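Local coordinates for protein alpha-L-rhamnosidase (Klebsiella oxytoca, PDB 4XHC) that hydrolyses terminal alpha-L-rhamnose from rhamnosides as a family 78 glycoside hydrolase, and binds rhamnose in its six-hairpin glycosidase domain, at residues Ala407-Leu412 against Ala439-Pro444. Sequence-based numbering, arbitrary orientation.
Sequences AALDAL and AEVGTP
Val441 meets Leu409 and Ala408 in the helical six-hairpin glycosidase domain, where the C-terminal part of helix 391-412 packs on the loop between helices 430-438 and 444-456. The contact is small and purely apolar, with 134 Å² buried in all. Val441 points its side chain at the helix, and one branch does the touching. That branch, CG1, stands anti to the backbone N (chi1 174°). It lies against the flank of Leu409, with CG1 of Val441 3.8 Å from CG of Leu409. The CD2 methyl of Leu409 is scarcely farther from the same Val441 CG1, at 4.0 Å. The two side chains run past each other in opposite directions, so they meet side by side rather than end to end. Leu409 starts out alongside the loop rather than at it. Its CG lies beside the backbone N (chi1 -80°), and the end of the side chain comes nearer to the loop. Ala408, one residue earlier, aims its methyl toward the loop. Tyr420 of strand 419-420 touches both Leu409 and Val441, and Ile376 of helix 368-389 touches Val441.

Glu440 has positive phi and closes helix 430-438 with a Schellman motif. Gly442 also has positive phi, which by itself favours glycine, and its CA is 7.3 Å from CA of Leu409. Thr443 is the N-cap of helix 444-456, with its OG1 hydrogen-bonded to Gln446 N. NZ of Lys405, earlier on helix 391-412, hydrogen-bonds to the backbone O of Glu440. The same CG1 of Val441 also meets the methyl of Ala408, with CB of Ala408 4.3 Å from CG1 of Val441.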
loop_
_atom_site.group_PDB
_atom_site.type_symbol
_atom_site.label_atom_id
_atom_site.label_comp_id
_atom_site.label_asym_id
_atom_site.label_seq_id
_atom_site.Cartn_x
_atom_site.Cartn_y
_atom_site.Cartn_z
ATOM N N ALA A 407 1.440 58.052 9.053
ATOM C CA ALA A 407 0.110 57.575 8.738
ATOM C C ALA A 407 -0.338 56.499 9.738
ATOM O O ALA A 407 -1.514 56.439 10.110
ATOM C CB ALA A 407 0.073 57.045 7.319
ATOM N N ALA A 408 0.596 55.665 10.181
ATOM C CA ALA A 408 0.289 54.656 11.179
ATOM C C ALA A 408 -0.169 55.297 12.486
ATOM O O ALA A 408 -1.193 54.907 13.044
ATOM C CB ALA A 408 1.496 53.768 11.417
ATOM N N LEU A 409 0.586 56.277 12.974
ATOM C CA LEU A 409 0.181 57.029 14.163
ATOM C C LEU A 409 -1.171 57.721 14.007
ATOM O O LEU A 409 -2.006 57.643 14.889
ATOM C CB LEU A 409 1.210 58.095 14.512
ATOM C CG LEU A 409 2.461 57.673 15.266
ATOM C CD1 LEU A 409 3.349 58.902 15.449
ATOM C CD2 LEU A 409 2.108 57.043 16.607
ATOM N N ASP A 410 -1.386 58.417 12.899
ATOM C CA ASP A 410 -2.621 59.188 12.728
ATOM C C ASP A 410 -3.857 58.303 12.641
ATOM O O ASP A 410 -4.855 58.569 13.284
ATOM C CB ASP A 410 -2.550 60.099 11.492
ATOM C CG ASP A 410 -1.719 61.374 11.736
ATOM O OD1 ASP A 410 -0.789 61.374 12.593
ATOM O OD2 ASP A 410 -2.000 62.382 11.053
ATOM N N ALA A 411 -3.783 57.248 11.849
ATOM C CA ALA A 411 -4.955 56.449 11.563
ATOM C C ALA A 411 -5.149 55.296 12.539
ATOM O O ALA A 411 -6.277 54.922 12.794
ATOM C CB ALA A 411 -4.903 55.926 10.134
ATOM N N LEU A 412 -4.068 54.740 13.080
ATOM C CA LEU A 412 -4.159 53.497 13.856
ATOM C C LEU A 412 -3.979 53.613 15.382
ATOM O O LEU A 412 -4.476 52.767 16.124
ATOM C CB LEU A 412 -3.159 52.473 13.316
ATOM C CG LEU A 412 -3.151 52.231 11.808
ATOM C CD1 LEU A 412 -2.115 51.173 11.455
ATOM C CD2 LEU A 412 -4.531 51.825 11.319
ATOM N N ALA A 439 8.426 47.831 13.830
ATOM C CA ALA A 439 8.551 48.825 12.766
ATOM C C ALA A 439 9.168 50.143 13.237
ATOM O O ALA A 439 9.535 50.989 12.416
ATOM C CB ALA A 439 7.182 49.086 12.162
ATOM N N GLU A 440 9.248 50.311 14.556
ATOM C CA GLU A 440 9.826 51.498 15.196
ATOM C C GLU A 440 9.000 52.753 14.917
ATOM O O GLU A 440 9.548 53.824 14.691
ATOM C CB GLU A 440 11.304 51.687 14.809
ATOM C CG GLU A 440 12.167 50.456 15.041
ATOM C CD GLU A 440 13.637 50.780 15.229
ATOM O OE1 GLU A 440 14.205 51.531 14.400
ATOM O OE2 GLU A 440 14.228 50.275 16.212
ATOM N N VAL A 441 7.677 52.600 14.929
ATOM C CA VAL A 441 6.760 53.736 14.843
ATOM C C VAL A 441 6.751 54.414 16.209
ATOM O O VAL A 441 6.816 53.735 17.227
ATOM C CB VAL A 441 5.336 53.274 14.463
ATOM C CG1 VAL A 441 4.352 54.428 14.518
ATOM C CG2 VAL A 441 5.325 52.635 13.081
ATOM N N GLY A 442 6.689 55.743 16.235
ATOM C CA GLY A 442 6.618 56.480 17.496
ATOM C C GLY A 442 7.963 56.613 18.176
ATOM O O GLY A 442 8.987 56.605 17.518
ATOM N N THR A 443 7.960 56.754 19.498
ATOM C CA THR A 443 9.205 56.950 20.253
ATOM C C THR A 443 9.581 55.688 21.016
ATOM O O THR A 443 8.719 54.838 21.264
ATOM C CB THR A 443 9.077 58.104 21.260
ATOM O OG1 THR A 443 7.938 57.866 22.101
ATOM C CG2 THR A 443 8.906 59.416 20.539
ATOM N N PRO A 444 10.868 55.562 21.404
ATOM C CA PRO A 444 11.313 54.396 22.184
ATOM C C PRO A 444 10.529 54.183 23.479
ATOM O O PRO A 444 10.196 53.042 23.816
ATOM C CB PRO A 444 12.778 54.719 22.494
ATOM C CG PRO A 444 13.203 55.631 21.399
ATOM C CD PRO A 444 11.994 56.463 21.089
#